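Local coordinates for NADPH-flavin oxidoreductase (Vibrio harveyi, PDB 1BKJ), which catalyses the NADPH-dependent reduction of FMN to FMNH2 and supplies the reduced flavin to luciferase for bioluminescence, at residues His11-Lys16 / Gly125-Gly130; Pro168-His173 / Asp187-Tyr192. One frame throughout, in Å; residues are numbered along the deposited sequence.

Interaction 1 (His11-Lys16 / Gly125-Gly130); sequences HRSIRK and GGVYIG. With FMN (flavin mononucleotide), chain D.
Ile-14 N donates a nearly straight hydrogen bond to Gly-126 O (3.1 Å, 171°). The N-H comes in from above the carbonyl plane. Ser-13 CA adds a C-H...O contact to the same oxygen. Two waters also bridge the segments: water 1 joins Arg-12 O to Gly-126 N, and water 2 joins Ser-13 OG to Tyr-128 N.

The van der Waals contacts centre on Val-127. Its CG2, placed anti to the backbone N, is wedged between loop and flavin. Val-127 CG2 lies 3.8 Å from Ser-13 CB. Val-127 CG2 is 3.5 Å from FMN N1. Val-127 CG1 lies 3.4 Å from Ile-14 O, a buried carbonyl with no polar partner in the model. Ile-14 CG1 packs on Gly-125 CA.

Both segments belong to the FMN site. His-11 NE2 donates to phosphate O3P near the imidazole plane, in a bent bond (143°). Ser-13 OG reaches FMN O3P at 2.7 Å, and Ser-13 N binds O2P. At the guanidinium edge, Arg-15 NE donates to FMN O2 at 2.7 Å. Arg-15 NH2 adds a weak bond to N1. Gly-130 N donates to FMN N5 at 3.0 Å.

His-11 ND1 is hydrogen-bonded to second-shell Glu-120 of helix 98-121. The loop after helix 3-9 thus meets edge strand 125-129, which pairs with strand 149-158.

Interaction 2 (Pro168-His173 / Asp187-Tyr192); sequences PRLPAH and DDIQSY. With FMN (flavin mononucleotide), chain D.
Tyr-192 reaches out from helix 186-199, and Tyr-192 OH donates to Pro-168 O at 2.8 Å. Here the loop leading into the short helix 172-175, with Pro-171 at its N-cap, packs against helix 186-199. The loop carries Arg-169, which binds the FMN phosphate.

The tight part is built round the Tyr-192 ring. CG stands anti to the backbone N (chi1 -176°), and the ring extends from the helix to the loop. The loop backbone passes over one ring face, where Leu-170 N lies. Arg-169 C comes within 3.4 Å of Tyr-192 CE1. The Leu-170 side chain crosses the tyrosine at about a right angle, with Leu-170 CD2 3.7 Å from Tyr-192 CD2. Leu-170 CD2 also touches Ile-189 CD1 at 4.0 Å. Gln-44 of the second subunit also bonds to Tyr-192 OH and to Leu-170 N, so this part is buried at the dimer interface.

The Arg-169 side chain leaves the backbone away from residues 187-192. Its guanidinium edge faces the FMN phosphate, and Arg-169 NH1 and NH2 both donate to FMN O1P at 2.8 Å. The two N-H groups share one oxygen, and the cation probably offsets phosphate charge. NH2 also bonds to Ala-37 O of the second subunit.

The loose side holds one polar pair, between the exposed His-173 and the partly exposed Asp-188. The imidazole and carboxylate planes are 61° apart. His-173 NE2 donates in its ring plane, almost straight (174°), and meets Asp-188 OD1 from above the carboxylate plane at 3.2 Å.

Both segments of interaction 1 precede those of interaction 2 in the chain. The contact centres lie 23 Å apart, and the nearest atoms about 4 Å, without touching. They share no helix or strand. Interaction 1 sits at edge strand 125-129 of the antiparallel sheet, its centre about 10 Å from that of the chain. Interaction 2 is centred about 24 Å out, where the loop before helix 172-175 meets helix 186-199. The common element is FMN. Residues 11-16 bind both its phosphate and its flavin, 127-130 line the flavin, and Arg-169 reaches the phosphate. Ser-39 N of the second subunit adds another bond. Distant parts of the sequence and both subunits thus meet on one cofactor.

Interaction 1 (His11-Lys16 / Gly125-Gly130)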
loop_
_atom_site.group_PDB
_atom_site.type_symbol
_atom_site.label_atom_id
_atom_site.label_comp_id
_atom_site.label_asym_id
_atom_site.label_seq_id
_atom_site.Cartn_x
_atom_site.Cartn_y
_atom_site.Cartn_z
ATOM N N HIS A 11 -15.542 2.332 7.708
ATOM C CA HIS A 11 -14.975 3.277 6.735
ATOM C C HIS A 11 -15.876 3.652 5.556
ATOM O O HIS A 11 -16.534 2.803 4.972
ATOM C CB HIS A 11 -13.638 2.750 6.161
ATOM C CG HIS A 11 -13.137 3.499 4.947
ATOM N ND1 HIS A 11 -12.572 4.752 5.026
ATOM C CD2 HIS A 11 -13.225 3.219 3.622
ATOM C CE1 HIS A 11 -12.337 5.215 3.813
ATOM N NE2 HIS A 11 -12.730 4.304 2.941
ATOM N N ARG A 12 -15.810 4.934 5.232
ATOM C CA ARG A 12 -16.405 5.511 4.025
ATOM C C ARG A 12 -15.589 6.778 3.763
ATOM O O ARG A 12 -15.097 7.412 4.719
ATOM C CB ARG A 12 -17.949 5.734 4.052
ATOM C CG ARG A 12 -18.479 6.602 5.097
ATOM C CD ARG A 12 -19.056 5.780 6.235
ATOM N NE ARG A 12 -18.634 6.355 7.497
ATOM C CZ ARG A 12 -19.064 7.527 7.968
ATOM N NH1 ARG A 12 -19.956 8.255 7.292
ATOM N NH2 ARG A 12 -18.535 8.041 9.065
ATOM N N SER A 13 -15.331 7.056 2.491
ATOM C CA SER A 13 -14.580 8.246 2.105
ATOM C C SER A 13 -15.430 9.479 2.340
ATOM O O SER A 13 -16.629 9.472 2.062
ATOM C CB SER A 13 -14.148 8.183 0.652
ATOM O OG SER A 13 -13.188 7.151 0.464
ATOM N N ILE A 14 -14.821 10.466 2.993
ATOM C CA ILE A 14 -15.462 11.728 3.328
ATOM C C ILE A 14 -14.901 12.805 2.404
ATOM O O ILE A 14 -13.677 12.986 2.293
ATOM C CB ILE A 14 -15.251 12.109 4.825
ATOM C CG1 ILE A 14 -15.814 11.025 5.760
ATOM C CG2 ILE A 14 -15.859 13.482 5.138
ATOM C CD1 ILE A 14 -17.308 10.734 5.633
ATOM N N ARG A 15 -15.817 13.512 1.742
ATOM C CA ARG A 15 -15.478 14.540 0.778
ATOM C C ARG A 15 -16.055 15.925 1.088
ATOM O O ARG A 15 -16.118 16.783 0.207
ATOM C CB ARG A 15 -15.890 14.065 -0.622
ATOM C CG ARG A 15 -15.093 12.860 -1.137
ATOM C CD ARG A 15 -15.632 12.356 -2.461
ATOM N NE ARG A 15 -14.961 11.128 -2.904
ATOM C CZ ARG A 15 -15.408 9.896 -2.680
ATOM N NH1 ARG A 15 -16.532 9.699 -2.010
ATOM N NH2 ARG A 15 -14.744 8.851 -3.140
ATOM N N LYS A 16 -16.506 16.119 2.331
ATOM C CA LYS A 16 -17.028 17.409 2.796
ATOM C C LYS A 16 -16.597 17.556 4.248
ATOM O O LYS A 16 -16.842 16.673 5.069
ATOM C CB LYS A 16 -18.550 17.524 2.665
ATOM C CG LYS A 16 -19.013 18.976 2.524
ATOM C CD LYS A 16 -20.524 19.111 2.541
ATOM C CE LYS A 16 -20.908 20.578 2.634
ATOM N NZ LYS A 16 -22.336 20.738 3.040
ATOM N N GLY A 125 -12.468 12.249 9.404
ATOM C CA GLY A 125 -12.810 11.636 8.139
ATOM C C GLY A 125 -11.678 11.865 7.168
ATOM O O GLY A 125 -10.827 12.719 7.400
ATOM N N GLY A 126 -11.691 11.122 6.067
ATOM C CA GLY A 126 -10.652 11.267 5.067
ATOM C C GLY A 126 -10.921 10.616 3.725
ATOM O O GLY A 126 -11.885 9.868 3.570
ATOM N N VAL A 127 -10.065 10.937 2.755
ATOM C CA VAL A 127 -10.169 10.399 1.411
ATOM C C VAL A 127 -8.806 10.472 0.748
ATOM O O VAL A 127 -8.095 11.462 0.885
ATOM C CB VAL A 127 -11.271 11.151 0.544
ATOM C CG1 VAL A 127 -10.930 12.621 0.326
ATOM C CG2 VAL A 127 -11.512 10.444 -0.801
ATOM N N TYR A 128 -8.442 9.403 0.047
ATOM C CA TYR A 128 -7.179 9.367 -0.693
ATOM C C TYR A 128 -7.391 10.186 -1.966
ATOM O O TYR A 128 -8.525 10.282 -2.446
ATOM C CB TYR A 128 -6.835 7.955 -1.119
ATOM C CG TYR A 128 -6.320 7.018 -0.073
ATOM C CD1 TYR A 128 -7.202 6.292 0.739
ATOM C CD2 TYR A 128 -4.936 6.816 0.090
ATOM C CE1 TYR A 128 -6.724 5.373 1.700
ATOM C CE2 TYR A 128 -4.445 5.901 1.049
ATOM C CZ TYR A 128 -5.353 5.188 1.848
ATOM O OH TYR A 128 -4.915 4.308 2.785
ATOM N N ILE A 129 -6.330 10.811 -2.483
ATOM C CA ILE A 129 -6.408 11.625 -3.701
ATOM C C ILE A 129 -5.347 11.160 -4.714
ATOM O O ILE A 129 -4.201 11.632 -4.694
ATOM C CB ILE A 129 -6.256 13.181 -3.401
ATOM C CG1 ILE A 129 -7.281 13.668 -2.348
ATOM C CG2 ILE A 129 -6.375 14.021 -4.697
ATOM C CD1 ILE A 129 -8.742 13.580 -2.747
ATOM N N GLY A 130 -5.741 10.229 -5.584
ATOM C CA GLY A 130 -4.843 9.721 -6.609
ATOM C C GLY A 130 -4.874 10.581 -7.859
ATOM O O GLY A 130 -4.034 10.419 -8.750
HETATM N N1 FMN D . -11.615 9.544 -4.154
HETATM C C2 FMN D . -11.810 10.818 -4.633
HETATM O O2 FMN D . -12.849 11.425 -4.586
HETATM N N3 FMN D . -10.689 11.328 -5.274
HETATM C C4 FMN D . -9.513 10.616 -5.653
HETATM O O4 FMN D . -8.686 11.201 -6.328
HETATM C C4A FMN D . -9.462 9.261 -5.185
HETATM N N5 FMN D . -8.228 8.631 -5.299
HETATM C C5A FMN D . -7.984 7.424 -4.627
HETATM C C6 FMN D . -6.696 6.921 -4.663
HETATM C C7 FMN D . -6.379 5.759 -3.962
HETATM C C7M FMN D . -4.873 5.372 -3.874
HETATM C C8 FMN D . -7.400 5.067 -3.248
HETATM C C8M FMN D . -7.188 3.748 -2.581
HETATM C C9 FMN D . -8.678 5.558 -3.207
HETATM C C9A FMN D . -9.006 6.768 -3.893
HETATM N N10 FMN D . -10.301 7.400 -3.825
HETATM C C10 FMN D . -10.509 8.687 -4.384
HETATM C "C1'" FMN D . -11.274 6.941 -2.987
HETATM C "C2'" FMN D . -12.386 6.112 -3.587
HETATM O "O2'" FMN D . -12.920 6.386 -4.812
HETATM C "C3'" FMN D . -12.952 5.032 -2.763
HETATM O "O3'" FMN D . -12.074 4.405 -1.863
HETATM C "C4'" FMN D . -14.084 4.157 -3.227
HETATM O "O4'" FMN D . -14.863 4.545 -4.333
HETATM C "C5'" FMN D . -14.649 3.148 -2.346
HETATM O "O5'" FMN D . -15.473 3.958 -1.454
HETATM P P FMN D . -15.193 4.166 0.138
HETATM O O1P FMN D . -15.442 2.854 0.704
HETATM O O2P FMN D . -16.131 5.258 0.496
HETATM O O3P FMN D . -13.758 4.474 0.343
HETATM O O HOH W 1 -13.078 8.534 6.490
HETATM O O HOH W 2 -10.363 6.959 0.539
#

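Interaction 2 (Pro168-His173 / Asp187-Tyr192)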
loop_
_atom_site.group_PDB
_atom_site.type_symbol
_atom_site.label_atom_id
_atom_site.label_comp_id
_atom_site.label_asym_id
_atom_site.label_seq_id
_atom_site.Cartn_x
_atom_site.Cartn_y
_atom_site.Cartn_z
ATOM N N PRO A 168 -20.681 -1.325 -0.705
ATOM C CA PRO A 168 -20.399 -2.775 -0.750
ATOM C C PRO A 168 -19.264 -3.127 -1.718
ATOM O O PRO A 168 -19.026 -2.410 -2.688
ATOM C CB PRO A 168 -21.751 -3.372 -1.191
ATOM C CG PRO A 168 -22.395 -2.256 -1.979
ATOM C CD PRO A 168 -22.048 -1.028 -1.189
ATOM N N ARG A 169 -18.503 -4.163 -1.383
ATOM C CA ARG A 169 -17.386 -4.618 -2.221
ATOM C C ARG A 169 -17.732 -5.961 -2.802
ATOM O O ARG A 169 -18.743 -6.560 -2.416
ATOM C CB ARG A 169 -16.108 -4.802 -1.385
ATOM C CG ARG A 169 -15.158 -3.622 -1.369
ATOM C CD ARG A 169 -15.673 -2.497 -0.520
ATOM N NE ARG A 169 -14.632 -1.519 -0.221
ATOM C CZ ARG A 169 -14.854 -0.224 -0.017
ATOM N NH1 ARG A 169 -16.077 0.269 -0.085
ATOM N NH2 ARG A 169 -13.848 0.583 0.258
ATOM N N LEU A 170 -16.892 -6.435 -3.727
ATOM C CA LEU A 170 -17.057 -7.757 -4.337
ATOM C C LEU A 170 -17.035 -8.774 -3.181
ATOM O O LEU A 170 -16.414 -8.502 -2.144
ATOM C CB LEU A 170 -15.902 -8.054 -5.300
ATOM C CG LEU A 170 -15.949 -7.473 -6.710
ATOM C CD1 LEU A 170 -14.565 -7.556 -7.318
ATOM C CD2 LEU A 170 -16.964 -8.203 -7.565
ATOM N N PRO A 171 -17.811 -9.877 -3.282
ATOM C CA PRO A 171 -17.785 -10.843 -2.176
ATOM C C PRO A 171 -16.451 -11.582 -2.037
ATOM O O PRO A 171 -15.673 -11.660 -2.999
ATOM C CB PRO A 171 -18.957 -11.764 -2.493
ATOM C CG PRO A 171 -19.157 -11.610 -3.962
ATOM C CD PRO A 171 -18.905 -10.177 -4.222
ATOM N N ALA A 172 -16.169 -12.040 -0.813
ATOM C CA ALA A 172 -14.942 -12.752 -0.475
ATOM C C ALA A 172 -14.663 -13.970 -1.342
ATOM O O ALA A 172 -13.511 -14.238 -1.637
ATOM C CB ALA A 172 -14.947 -13.141 0.990
ATOM N N HIS A 173 -15.705 -14.667 -1.803
ATOM C CA HIS A 173 -15.497 -15.844 -2.653
ATOM C C HIS A 173 -14.991 -15.524 -4.084
ATOM O O HIS A 173 -14.583 -16.433 -4.815
ATOM C CB HIS A 173 -16.733 -16.771 -2.650
ATOM C CG HIS A 173 -17.943 -16.201 -3.325
ATOM N ND1 HIS A 173 -18.987 -15.639 -2.623
ATOM C CD2 HIS A 173 -18.288 -16.131 -4.635
ATOM C CE1 HIS A 173 -19.923 -15.248 -3.471
ATOM N NE2 HIS A 173 -19.521 -15.533 -4.695
ATOM N N ASP A 187 -21.801 -14.638 -13.246
ATOM C CA ASP A 187 -23.064 -14.538 -12.495
ATOM C C ASP A 187 -22.838 -13.773 -11.175
ATOM O O ASP A 187 -23.774 -13.183 -10.625
ATOM C CB ASP A 187 -23.642 -15.928 -12.174
ATOM C CG ASP A 187 -24.178 -16.677 -13.410
ATOM O OD1 ASP A 187 -24.235 -16.103 -14.531
ATOM O OD2 ASP A 187 -24.558 -17.862 -13.237
ATOM N N ASP A 188 -21.591 -13.793 -10.687
ATOM C CA ASP A 188 -21.193 -13.093 -9.461
ATOM C C ASP A 188 -21.039 -11.602 -9.718
ATOM O O ASP A 188 -21.318 -10.784 -8.840
ATOM C CB ASP A 188 -19.882 -13.657 -8.923
ATOM C CG ASP A 188 -20.064 -14.986 -8.223
ATOM O OD1 ASP A 188 -21.044 -15.129 -7.450
ATOM O OD2 ASP A 188 -19.215 -15.881 -8.436
ATOM N N ILE A 189 -20.615 -11.269 -10.936
ATOM C CA ILE A 189 -20.438 -9.891 -11.374
ATOM C C ILE A 189 -21.820 -9.258 -11.593
ATOM O O ILE A 189 -22.022 -8.095 -11.241
ATOM C CB ILE A 189 -19.555 -9.824 -12.661
ATOM C CG1 ILE A 189 -18.142 -10.358 -12.369
ATOM C CG2 ILE A 189 -19.480 -8.412 -13.223
ATOM C CD1 ILE A 189 -17.365 -9.651 -11.236
ATOM N N GLN A 190 -22.775 -10.055 -12.099
ATOM C CA GLN A 190 -24.158 -9.613 -12.356
ATOM C C GLN A 190 -24.912 -9.340 -11.048
ATOM O O GLN A 190 -25.690 -8.386 -10.970
ATOM C CB GLN A 190 -24.912 -10.645 -13.214
ATOM N N SER A 191 -24.617 -10.138 -10.018
ATOM C CA SER A 191 -25.211 -9.997 -8.687
ATOM C C SER A 191 -24.656 -8.769 -7.985
ATOM O O SER A 191 -25.390 -8.071 -7.289
ATOM C CB SER A 191 -24.926 -11.222 -7.837
ATOM O OG SER A 191 -25.466 -12.376 -8.451
ATOM N N TYR A 192 -23.358 -8.515 -8.187
ATOM C CA TYR A 192 -22.681 -7.353 -7.614
ATOM C C TYR A 192 -23.183 -6.060 -8.274
ATOM O O TYR A 192 -23.369 -5.050 -7.587
ATOM C CB TYR A 192 -21.150 -7.473 -7.730
ATOM C CG TYR A 192 -20.406 -6.330 -7.072
ATOM C CD1 TYR A 192 -20.631 -5.995 -5.718
ATOM C CD2 TYR A 192 -19.528 -5.527 -7.814
ATOM C CE1 TYR A 192 -19.998 -4.863 -5.129
ATOM C CE2 TYR A 192 -18.887 -4.412 -7.233
ATOM C CZ TYR A 192 -19.127 -4.081 -5.900
ATOM O OH TYR A 192 -18.521 -2.961 -5.364
HETATM N N1 FMN D . -11.615 9.544 -4.154
HETATM C C2 FMN D . -11.810 10.818 -4.633
HETATM O O2 FMN D . -12.849 11.425 -4.586
HETATM N N3 FMN D . -10.689 11.328 -5.274
HETATM C C4 FMN D . -9.513 10.616 -5.653
HETATM O O4 FMN D . -8.686 11.201 -6.328
HETATM C C4A FMN D . -9.462 9.261 -5.185
HETATM N N5 FMN D . -8.228 8.631 -5.299
HETATM C C5A FMN D . -7.984 7.424 -4.627
HETATM C C6 FMN D . -6.696 6.921 -4.663
HETATM C C7 FMN D . -6.379 5.759 -3.962
HETATM C C7M FMN D . -4.873 5.372 -3.874
HETATM C C8 FMN D . -7.400 5.067 -3.248
HETATM C C8M FMN D . -7.188 3.748 -2.581
HETATM C C9 FMN D . -8.678 5.558 -3.207
HETATM C C9A FMN D . -9.006 6.768 -3.893
HETATM N N10 FMN D . -10.301 7.400 -3.825
HETATM C C10 FMN D . -10.509 8.687 -4.384
HETATM C "C1'" FMN D . -11.274 6.941 -2.987
HETATM C "C2'" FMN D . -12.386 6.112 -3.587
HETATM O "O2'" FMN D . -12.920 6.386 -4.812
HETATM C "C3'" FMN D . -12.952 5.032 -2.763
HETATM O "O3'" FMN D . -12.074 4.405 -1.863
HETATM C "C4'" FMN D . -14.084 4.157 -3.227
HETATM O "O4'" FMN D . -14.863 4.545 -4.333
HETATM C "C5'" FMN D . -14.649 3.148 -2.346
HETATM O "O5'" FMN D . -15.473 3.958 -1.454
HETATM P P FMN D . -15.193 4.166 0.138
HETATM O O1P FMN D . -15.442 2.854 0.704
HETATM O O2P FMN D . -16.131 5.258 0.496
HETATM O O3P FMN D . -13.758 4.474 0.343
#